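Local structure of SCO1/SenC family lipoprotein (Bacillus anthracis, 4HDE) at residues A[48-53]-A[151-156]; A[76-81]-A[109-114]; A[124-127]-A[131-134]. The protein probably binds copper and serves maturation of the CuA centre of cytochrome c oxidase, as thioredoxin-fold relatives of the SCO1/SenC family do. All blocks are in the same frame, centred on the assembly; numbering follows the deposited sequence.

Contact 1 of 3, residues A[48-53]-A[151-156]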
ATOM      1  N   CYS A  48      11.447  -2.408   4.491  1.00 16.23           N
ATOM      2  CA  CYS A  48      10.671  -2.080   3.292  1.00 14.35           C
ATOM      3  C   CYS A  48      10.964  -2.982   2.087  1.00 13.56           C
ATOM      4  O   CYS A  48      10.035  -3.368   1.371  1.00 14.20           O
ATOM      5  CB  CYS A  48      10.762  -0.594   2.940  1.00 15.20           C
ATOM      6  SG  CYS A  48       9.939   0.491   4.159  1.00 17.73           S
ATOM      7  N   PRO A  49      12.247  -3.314   1.844  1.00 14.22           N
ATOM      8  CA  PRO A  49      12.444  -4.256   0.727  1.00 15.04           C
ATOM      9  C   PRO A  49      11.763  -5.630   0.933  1.00 14.52           C
ATOM     10  O   PRO A  49      11.076  -6.087   0.012  1.00 14.84           O
ATOM     11  CB  PRO A  49      13.978  -4.345   0.610  1.00 16.88           C
ATOM     12  CG  PRO A  49      14.457  -3.019   1.157  1.00 16.59           C
ATOM     13  CD  PRO A  49      13.519  -2.724   2.304  1.00 16.20           C
ATOM     14  N   PRO A  50      11.902  -6.260   2.116  1.00 14.13           N
ATOM     15  CA  PRO A  50      11.145  -7.516   2.266  1.00 13.97           C
ATOM     16  C   PRO A  50       9.627  -7.322   2.224  1.00 13.34           C
ATOM     17  O   PRO A  50       8.944  -8.181   1.680  1.00 14.38           O
ATOM     18  CB  PRO A  50      11.593  -8.065   3.621  1.00 16.26           C
ATOM     19  CG  PRO A  50      12.384  -6.983   4.273  1.00 20.48           C
ATOM     20  CD  PRO A  50      12.871  -6.045   3.206  1.00 15.19           C
HETATM   21  N   MSE A  51       9.104  -6.223   2.759  1.00 13.48           N
HETATM   22  CA  MSE A  51       7.675  -5.931   2.629  1.00 13.36           C
HETATM   23  C   MSE A  51       7.265  -5.896   1.167  1.00 13.25           C
HETATM   24  O   MSE A  51       6.203  -6.408   0.786  1.00 12.82           O
HETATM   25  CB  MSE A  51       7.329  -4.572   3.252  1.00 16.41           C
HETATM   26  CG  MSE A  51       7.286  -4.537   4.760  1.00 17.76           C
HETATM   27 SE   MSE A  51       6.925  -2.751   5.456  0.59 19.54          SE
HETATM   28  CE  MSE A  51       5.147  -2.539   4.725  1.00 18.66           C
ATOM     29  N   THR A  52       8.077  -5.230   0.355  1.00 12.76           N
ATOM     30  CA  THR A  52       7.751  -5.074  -1.045  1.00 13.19           C
ATOM     31  C   THR A  52       7.845  -6.415  -1.765  1.00 12.87           C
ATOM     32  O   THR A  52       7.005  -6.720  -2.616  1.00 13.01           O
ATOM     33  CB  THR A  52       8.633  -4.005  -1.695  1.00 12.72           C
ATOM     34  OG1 THR A  52       8.473  -2.768  -0.975  1.00 14.40           O
ATOM     35  CG2 THR A  52       8.220  -3.788  -3.133  1.00 13.72           C
ATOM     36  N   ALA A  53       8.831  -7.238  -1.415  1.00 12.34           N
ATOM     37  CA  ALA A  53       8.890  -8.586  -1.973  1.00 12.96           C
ATOM     38  C   ALA A  53       7.651  -9.394  -1.575  1.00 13.38           C
ATOM     39  O   ALA A  53       7.134 -10.200  -2.367  1.00 13.21           O
ATOM     40  CB  ALA A  53      10.148  -9.289  -1.526  1.00 15.13           C
ATOM     41  N   SER A 151      -0.062  -8.683   8.682  1.00 14.19           N
ATOM     42  CA  SER A 151       1.350  -8.323   8.718  1.00 15.10           C
ATOM     43  C   SER A 151       1.986  -8.373   7.330  1.00 14.60           C
ATOM     44  O   SER A 151       1.850  -9.354   6.599  1.00 15.46           O
ATOM     45  CB  SER A 151       2.137  -9.211   9.676  1.00 16.29           C
ATOM     46  OG  SER A 151       3.506  -8.819   9.680  1.00 20.06           O
ATOM     47  N   GLY A 152       2.705  -7.312   6.979  1.00 16.25           N
ATOM     48  CA  GLY A 152       3.438  -7.282   5.728  1.00 16.16           C
ATOM     49  C   GLY A 152       4.872  -7.754   5.859  1.00 16.48           C
ATOM     50  O   GLY A 152       5.601  -7.794   4.873  1.00 19.30           O
ATOM     51  N   ILE A 153       5.289  -8.115   7.068  1.00 17.30           N
ATOM     52  CA  ILE A 153       6.700  -8.397   7.303  1.00 21.39           C
ATOM     53  C   ILE A 153       6.954  -9.708   8.050  1.00 24.31           C
ATOM     54  O   ILE A 153       7.988 -10.342   7.865  1.00 31.22           O
ATOM     55  CB  ILE A 153       7.393  -7.219   8.045  1.00 22.83           C
ATOM     56  CG1 ILE A 153       8.904  -7.438   8.123  1.00 30.89           C
ATOM     57  CG2 ILE A 153       6.812  -7.029   9.437  1.00 26.37           C
ATOM     58  CD1 ILE A 153       9.621  -7.288   6.796  1.00 29.55           C
ATOM     59  N   SER A 154       6.014 -10.111   8.892  1.00 21.97           N
ATOM     60  CA  SER A 154       6.192 -11.312   9.700  1.00 25.15           C
ATOM     61  C   SER A 154       5.073 -12.310   9.436  1.00 20.24           C
ATOM     62  O   SER A 154       3.919 -12.070   9.789  1.00 22.29           O
ATOM     63  CB  SER A 154       6.232 -10.945  11.184  1.00 29.79           C
ATOM     64  OG  SER A 154       6.441 -12.092  11.990  1.00 38.79           O
ATOM     65  N   ASN A 155       5.418 -13.426   8.804  1.00 20.39           N
ATOM     66  CA  ASN A 155       4.438 -14.457   8.493  1.00 18.58           C
ATOM     67  C   ASN A 155       3.208 -13.906   7.774  1.00 16.72           C
ATOM     68  O   ASN A 155       2.078 -14.159   8.180  1.00 19.31           O
ATOM     69  CB  ASN A 155       4.017 -15.180   9.772  1.00 21.03           C
ATOM     70  CG  ASN A 155       3.214 -16.432   9.494  1.00 27.86           C
ATOM     71  OD1 ASN A 155       3.306 -17.018   8.412  1.00 25.39           O
ATOM     72  ND2 ASN A 155       2.423 -16.851  10.472  1.00 26.11           N
ATOM     73  N   THR A 156       3.434 -13.132   6.723  1.00 15.69           N
ATOM     74  CA  THR A 156       2.328 -12.610   5.930  1.00 14.79           C
ATOM     75  C   THR A 156       1.373 -13.758   5.560  1.00 13.93           C
ATOM     76  O   THR A 156       1.800 -14.763   4.987  1.00 14.56           O
ATOM     77  CB  THR A 156       2.851 -11.917   4.668  1.00 16.21           C
ATOM     78  OG1 THR A 156       3.687 -10.815   5.046  1.00 17.59           O
ATOM     79  CG2 THR A 156       1.702 -11.410   3.816  1.00 15.16           C
TER

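Contact 2 of 3, residues A[76-81]-A[109-114]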
ATOM      1  N   VAL A  76       6.448   7.180   2.851  1.00 12.37           N
ATOM      2  CA  VAL A  76       6.491   7.961   4.080  1.00 12.52           C
ATOM      3  C   VAL A  76       7.742   8.825   4.162  1.00 13.68           C
ATOM      4  O   VAL A  76       8.033   9.393   5.211  1.00 14.50           O
ATOM      5  CB  VAL A  76       6.368   7.073   5.331  1.00 13.84           C
ATOM      6  CG1 VAL A  76       5.029   6.340   5.321  1.00 16.13           C
ATOM      7  CG2 VAL A  76       7.529   6.084   5.412  1.00 15.79           C
ATOM      8  N   ASP A  77       8.471   8.939   3.060  1.00 13.95           N
ATOM      9  CA  ASP A  77       9.608   9.851   2.997  1.00 13.31           C
ATOM     10  C   ASP A  77       9.548  10.672   1.708  1.00 14.47           C
ATOM     11  O   ASP A  77      10.466  10.627   0.901  1.00 14.15           O
ATOM     12  CB  ASP A  77      10.914   9.051   3.077  1.00 14.18           C
ATOM     13  CG  ASP A  77      12.129   9.917   3.355  1.00 16.25           C
ATOM     14  OD1 ASP A  77      11.972  11.055   3.856  1.00 16.34           O
ATOM     15  OD2 ASP A  77      13.250   9.443   3.087  1.00 17.19           O
ATOM     16  N   PRO A  78       8.472  11.450   1.528  1.00 13.46           N
ATOM     17  CA  PRO A  78       8.299  12.154   0.254  1.00 13.98           C
ATOM     18  C   PRO A  78       9.347  13.236   0.000  1.00 15.12           C
ATOM     19  O   PRO A  78       9.483  13.670  -1.144  1.00 15.67           O
ATOM     20  CB  PRO A  78       6.895  12.770   0.385  1.00 13.95           C
ATOM     21  CG  PRO A  78       6.680  12.894   1.884  1.00 14.25           C
ATOM     22  CD  PRO A  78       7.331  11.657   2.439  1.00 14.75           C
ATOM     23  N   ASP A  79      10.056  13.687   1.034  1.00 15.56           N
ATOM     24  CA  ASP A  79      11.137  14.653   0.834  1.00 16.92           C
ATOM     25  C   ASP A  79      12.266  14.052   0.000  1.00 16.91           C
ATOM     26  O   ASP A  79      12.982  14.774  -0.701  1.00 19.07           O
ATOM     27  CB  ASP A  79      11.685  15.166   2.179  1.00 18.56           C
ATOM     28  CG  ASP A  79      10.659  15.965   2.962  1.00 20.75           C
ATOM     29  OD1 ASP A  79       9.948  16.792   2.349  1.00 24.40           O
ATOM     30  OD2 ASP A  79      10.566  15.766   4.195  1.00 23.46           O
ATOM     31  N   LEU A  80      12.430  12.734   0.079  1.00 15.64           N
ATOM     32  CA  LEU A  80      13.462  12.048  -0.701  1.00 17.54           C
ATOM     33  C   LEU A  80      12.882  11.227  -1.851  1.00 18.04           C
ATOM     34  O   LEU A  80      13.493  11.128  -2.915  1.00 19.44           O
ATOM     35  CB  LEU A  80      14.333  11.150   0.188  1.00 17.81           C
ATOM     36  CG  LEU A  80      15.368  11.868   1.058  1.00 21.47           C
ATOM     37  CD1 LEU A  80      16.252  10.838   1.740  1.00 22.34           C
ATOM     38  CD2 LEU A  80      16.211  12.824   0.227  1.00 30.47           C
ATOM     39  N   ASP A  81      11.708  10.642  -1.643  1.00 14.74           N
ATOM     40  CA  ASP A  81      11.108   9.773  -2.651  1.00 14.78           C
ATOM     41  C   ASP A  81      10.301  10.579  -3.652  1.00 15.89           C
ATOM     42  O   ASP A  81       9.168  10.973  -3.369  1.00 18.99           O
ATOM     43  CB  ASP A  81      10.193   8.721  -2.011  1.00 15.51           C
ATOM     44  CG  ASP A  81      10.950   7.699  -1.185  1.00 15.42           C
ATOM     45  OD1 ASP A  81      12.197   7.696  -1.219  1.00 16.18           O
ATOM     46  OD2 ASP A  81      10.291   6.876  -0.511  1.00 14.93           O
ATOM     47  N   GLU A 109       4.370  16.210   6.533  1.00 15.77           N
ATOM     48  CA  GLU A 109       3.250  16.499   7.418  1.00 16.44           C
ATOM     49  C   GLU A 109       1.947  15.887   6.892  1.00 18.01           C
ATOM     50  O   GLU A 109       1.186  15.286   7.650  1.00 16.51           O
ATOM     51  CB  GLU A 109       3.089  18.001   7.633  1.00 19.79           C
ATOM     52  CG  GLU A 109       1.948  18.348   8.569  1.00 34.28           C
ATOM     53  CD  GLU A 109       1.954  19.806   9.002  1.00 40.69           C
ATOM     54  OE1 GLU A 109       2.879  20.550   8.609  1.00 44.28           O
ATOM     55  OE2 GLU A 109       1.030  20.201   9.745  1.00 38.86           O
ATOM     56  N   ASP A 110       1.704  16.041   5.594  1.00 15.62           N
ATOM     57  CA  ASP A 110       0.513  15.483   4.936  1.00 17.86           C
ATOM     58  C   ASP A 110       0.385  13.982   5.157  1.00 15.40           C
ATOM     59  O   ASP A 110      -0.676  13.481   5.548  1.00 15.83           O
ATOM     60  CB  ASP A 110       0.543  15.726   3.416  1.00 19.47           C
ATOM     61  CG  ASP A 110       0.340  17.179   3.027  1.00 26.97           C
ATOM     62  OD1 ASP A 110      -0.264  17.949   3.810  1.00 24.60           O
ATOM     63  OD2 ASP A 110       0.774  17.538   1.907  1.00 24.71           O
ATOM     64  N   ILE A 111       1.451  13.249   4.868  1.00 14.80           N
ATOM     65  CA  ILE A 111       1.360  11.795   4.934  1.00 15.29           C
ATOM     66  C   ILE A 111       1.305  11.323   6.382  1.00 14.72           C
ATOM     67  O   ILE A 111       0.703  10.288   6.686  1.00 15.33           O
ATOM     68  CB  ILE A 111       2.483  11.092   4.114  1.00 14.99           C
ATOM     69  CG1 ILE A 111       2.127   9.626   3.845  1.00 17.17           C
ATOM     70  CG2 ILE A 111       3.853  11.238   4.783  1.00 15.08           C
ATOM     71  CD1 ILE A 111       0.887   9.461   3.017  1.00 18.56           C
ATOM     72  N   THR A 112       1.905  12.097   7.280  1.00 14.79           N
ATOM     73  CA  THR A 112       1.803  11.794   8.702  1.00 16.06           C
ATOM     74  C   THR A 112       0.339  11.849   9.153  1.00 16.64           C
ATOM     75  O   THR A 112      -0.150  10.950   9.847  1.00 16.79           O
ATOM     76  CB  THR A 112       2.659  12.763   9.531  1.00 17.32           C
ATOM     77  OG1 THR A 112       4.037  12.574   9.183  1.00 17.52           O
ATOM     78  CG2 THR A 112       2.468  12.520  11.026  1.00 19.14           C
ATOM     79  N   LYS A 113      -0.367  12.895   8.742  1.00 15.38           N
ATOM     80  CA  LYS A 113      -1.769  13.043   9.098  1.00 15.36           C
ATOM     81  C   LYS A 113      -2.604  11.962   8.414  1.00 15.44           C
ATOM     82  O   LYS A 113      -3.494  11.376   9.026  1.00 16.44           O
ATOM     83  CB  LYS A 113      -2.288  14.433   8.713  1.00 18.69           C
ATOM     84  CG  LYS A 113      -3.723  14.692   9.143  1.00 21.38           C
ATOM     85  CD  LYS A 113      -4.267  15.964   8.520  1.00 22.80           C
ATOM     86  CE  LYS A 113      -5.733  16.165   8.872  1.00 24.02           C
ATOM     87  NZ  LYS A 113      -6.577  15.023   8.401  1.00 29.30           N
ATOM     88  N   PHE A 114      -2.308  11.696   7.146  1.00 15.79           N
ATOM     89  CA  PHE A 114      -3.060  10.720   6.361  1.00 15.43           C
ATOM     90  C   PHE A 114      -2.945   9.331   6.987  1.00 14.47           C
ATOM     91  O   PHE A 114      -3.938   8.622   7.146  1.00 15.85           O
ATOM     92  CB  PHE A 114      -2.525  10.733   4.923  1.00 15.54           C
ATOM     93  CG  PHE A 114      -3.190   9.744   3.998  1.00 14.67           C
ATOM     94  CD1 PHE A 114      -4.358  10.077   3.326  1.00 15.51           C
ATOM     95  CD2 PHE A 114      -2.628   8.501   3.767  1.00 13.51           C
ATOM     96  CE1 PHE A 114      -4.955   9.174   2.452  1.00 15.25           C
ATOM     97  CE2 PHE A 114      -3.218   7.599   2.890  1.00 14.44           C
ATOM     98  CZ  PHE A 114      -4.388   7.939   2.240  1.00 15.15           C
TER

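Contact 3 of 3, residues A[124-127]-A[131-134]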
ATOM      1  N   ASP A 124       6.791   9.017  11.623  1.00 15.07           N
ATOM      2  CA  ASP A 124       7.683  10.027  12.179  1.00 17.47           C
ATOM      3  C   ASP A 124       9.082   9.794  11.651  1.00 17.46           C
ATOM      4  O   ASP A 124       9.552   8.659  11.638  1.00 18.58           O
ATOM      5  CB  ASP A 124       7.692   9.985  13.709  1.00 19.75           C
ATOM      6  CG  ASP A 124       8.575  11.056  14.304  1.00 30.21           C
ATOM      7  OD1 ASP A 124       8.116  12.215  14.397  1.00 38.02           O
ATOM      8  OD2 ASP A 124       9.733  10.746  14.659  1.00 30.54           O
ATOM      9  N   LYS A 125       9.734  10.858  11.197  1.00 15.51           N
ATOM     10  CA  LYS A 125      11.087  10.764  10.657  1.00 15.41           C
ATOM     11  C   LYS A 125      12.115  11.265  11.662  1.00 18.21           C
ATOM     12  O   LYS A 125      12.263  12.467  11.861  1.00 17.54           O
ATOM     13  CB  LYS A 125      11.188  11.560   9.353  1.00 16.21           C
ATOM     14  CG  LYS A 125      12.545  11.478   8.685  1.00 17.48           C
ATOM     15  CD  LYS A 125      12.524  12.056   7.271  1.00 17.89           C
ATOM     16  CE  LYS A 125      13.894  11.910   6.615  1.00 20.88           C
ATOM     17  NZ  LYS A 125      13.917  12.409   5.205  1.00 20.61           N
ATOM     18  N   PRO A 126      12.839  10.344  12.309  1.00 16.64           N
ATOM     19  CA  PRO A 126      13.870  10.742  13.272  1.00 17.37           C
ATOM     20  C   PRO A 126      15.116  11.323  12.605  1.00 16.45           C
ATOM     21  O   PRO A 126      15.213  11.317  11.375  1.00 18.42           O
ATOM     22  CB  PRO A 126      14.233   9.422  13.968  1.00 21.20           C
ATOM     23  CG  PRO A 126      13.068   8.512  13.712  1.00 21.74           C
ATOM     24  CD  PRO A 126      12.583   8.894  12.344  1.00 17.74           C
ATOM     25  N   GLU A 127      16.053  11.789  13.420  1.00 17.45           N
ATOM     26  CA  GLU A 127      17.270  12.407  12.922  1.00 17.95           C
ATOM     27  C   GLU A 127      18.049  11.522  11.954  1.00 22.39           C
ATOM     28  O   GLU A 127      18.657  12.024  11.015  1.00 23.31           O
ATOM     29  CB  GLU A 127      18.171  12.825  14.093  1.00 20.08           C
ATOM     30  CG  GLU A 127      17.628  14.011  14.889  1.00 24.02           C
ATOM     31  CD  GLU A 127      18.569  14.518  15.974  1.00 26.99           C
ATOM     32  OE1 GLU A 127      19.660  13.932  16.194  1.00 28.20           O
ATOM     33  OE2 GLU A 127      18.210  15.529  16.613  1.00 30.57           O
ATOM     34  N   VAL A 131      12.592   6.470   8.740  1.00 14.89           N
ATOM     35  CA  VAL A 131      11.222   6.803   9.091  1.00 14.50           C
ATOM     36  C   VAL A 131      10.508   5.674   9.809  1.00 15.96           C
ATOM     37  O   VAL A 131      10.537   4.521   9.370  1.00 17.06           O
ATOM     38  CB  VAL A 131      10.422   7.191   7.831  1.00 14.57           C
ATOM     39  CG1 VAL A 131       9.071   7.728   8.214  1.00 16.24           C
ATOM     40  CG2 VAL A 131      11.173   8.226   7.004  1.00 16.68           C
ATOM     41  N   ILE A 132       9.876   6.018  10.922  1.00 15.02           N
ATOM     42  CA  ILE A 132       8.961   5.125  11.622  1.00 15.23           C
ATOM     43  C   ILE A 132       7.622   5.090  10.888  1.00 16.18           C
ATOM     44  O   ILE A 132       7.061   6.128  10.564  1.00 15.57           O
ATOM     45  CB  ILE A 132       8.736   5.643  13.055  1.00 14.42           C
ATOM     46  CG1 ILE A 132      10.050   5.582  13.847  1.00 15.20           C
ATOM     47  CG2 ILE A 132       7.606   4.859  13.730  1.00 16.63           C
ATOM     48  CD1 ILE A 132      10.049   6.327  15.195  1.00 16.55           C
ATOM     49  N   HIS A 133       7.104   3.893  10.619  1.00 15.43           N
ATOM     50  CA  HIS A 133       5.825   3.753   9.935  1.00 15.00           C
ATOM     51  C   HIS A 133       5.295   2.347  10.183  1.00 16.95           C
ATOM     52  O   HIS A 133       6.036   1.477  10.647  1.00 17.19           O
ATOM     53  CB  HIS A 133       5.989   3.980   8.430  1.00 15.33           C
ATOM     54  CG  HIS A 133       6.907   2.991   7.782  1.00 13.42           C
ATOM     55  ND1 HIS A 133       6.461   1.819   7.209  1.00 14.33           N
ATOM     56  CD2 HIS A 133       8.254   2.986   7.649  1.00 14.83           C
ATOM     57  CE1 HIS A 133       7.493   1.138   6.744  1.00 16.86           C
ATOM     58  NE2 HIS A 133       8.593   1.823   6.999  1.00 16.82           N
ATOM     59  N   GLY A 134       4.022   2.127   9.875  1.00 16.97           N
ATOM     60  CA  GLY A 134       3.422   0.821  10.086  1.00 17.97           C
ATOM     61  C   GLY A 134       3.883  -0.194   9.056  1.00 15.08           C
ATOM     62  O   GLY A 134       4.190   0.164   7.916  1.00 15.50           O
TER

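Contact 1 of 3, residues A[48-53]-A[151-156]
Pro50 and Met51, in the first turn of helix 48-64, meet Gly152 and Ile153 of the loop that follows strand 146-151. The CB of Pro50 points toward the loop, and its ring atoms CB and CG meet Ile153. Pro50 CG lies 3.8 Å from Ile153 CD1, and CB is equally near the same methyl. The two side chains run side by side and point the same way. Ile153 reaches the proline because its CG1 lies anti to the backbone N (chi1 -172°), which carries CD1 to the helix. Val47, just before the helix, also touches Ile153.

Met51, a selenomethionine, follows. Its side chain crosses that of Ile153 at about a right angle, with CG 4.1 Å from Ile153 CD1. Its backbone meets the loop as well: Met51 CA makes a CA-H...O contact of 3.6 Å with Gly152 O. Thr52 turns away and bonds back to the helix, its OG1 2.9 Å from Cys48 O.

The loop holds its own shape. Ser151 OG accepts from Ser154 N at 2.9 Å, an ST motif, and from Ile153 N at 3.2 Å, an ST turn. Within the two segments the contact is apolar, with one weak C-H...O contact. This implies that the polar tie between helix and loop comes from just beyond residue 53, where Asn54 ND2 donates a hydrogen bond to Gly152 O.

Contact 2 of 3, residues A[76-81]-A[109-114]
The ring of Pro78 meets Ile111 of helix 108-119 at its edge. The methyl CG2 of Ile111 comes to the CD-CG side of the ring, close to its mean plane, and not over a face. Pro78 CD is 4.2 Å from Ile111 CG2, and Pro78 CG is 4.4 Å from the same methyl. Thr104 touches the proline from outside the two segments, and Tyr106 also touches Ile111.

The CB of Ile111 points toward the loop, and this residue carries the helix side of the contact. Its CG1 is anti to the backbone N (chi1 -163°), which leaves CG2 as the branch facing both Pro78 and Val76. Val76 offers mainly its backbone here: Val76 CA is 4.3 Å from Ile111 CG2. Its side chain stays a little further off, with Val76 CG1 4.6 Å from Ile111 CG1.

In this thioredoxin-like fold, residues 76-81 form the loop between strand 70-75 and helix 83-90, at the start of a beta-alpha-beta crossover to the parallel strand 100-103. Helix 108-119 follows that strand and sets Ile111 against the loop. The loop folds on itself, since Asp77 O accepts from Leu80 N at 3.0 Å and from Asp81 N at 2.8 Å. The Asp81 carboxylate is held by two hydroxyls, with OD1 bonded to Thr42 OG1 and OD2 to Ser75 OG.

Contact 3 of 3, residues A[124-127]-A[131-134]
A single antiparallel bridge between Asp124 and Ile132 closes a hairpin-like loop between helix 108-119 and strand 136-140. The two residues are a hydrogen-bonded pair. Ile132 N donates to Asp124 O at 2.8 Å, and Asp124 N donates to Ile132 O at 3.1 Å. The N-H...O angles are 153° and 155°, so both bonds are moderately bent. Asp124 O is crowded by carbon too. Val131 CA makes a CA-H...O contact with it at 3.6 Å, and Ile132 CB lies 3.4 Å from it.

Side chains pack beside the bridge. The chain of Lys125 crosses Val131 obliquely, with Lys125 CG 3.9 Å from Val131 CG2. Lys125 CG is anti to the backbone N (chi1 -178°), and the chain stays extended beyond it. This carries NZ away from Val131 to a salt bridge with Asp77 OD1. Val131 is buried and also touches Phe41, Val76 and Val123.

The loop leads directly into His133. This is probably the histidine that, with the two cysteines of the CxxxC motif, binds copper in Sco relatives. His133 ND1 donates to Gly134 O at 2.9 Å, approaching from above the carbonyl plane. This bond would restrain the turn of the imidazole, whose NE2 and CE1 lie against Cys48 and Met51. Pro126 and Ile132 cross at about a right angle, with Pro126 CG 4.0 Å from Ile132 CD1.

In the fold
Contact 2 is buried, contact 1 is partly buried and contact 3 lies at the surface. Contacts 1 and 2 join a helix to a loop by apolar packing. Contact 3 joins two parts of one loop and adds paired backbone bonds. Contacts 2 and 3 adjoin through a salt bridge, and Val76 of contact 2 also packs on His133. Contacts 1 and 3 meet where Cys48 SG lies 3.4 Å from His133 NE2, a place consistent with the copper site of Sco proteins. Contacts 1 and 2 do not touch; their nearest atoms are about 6 Å apart.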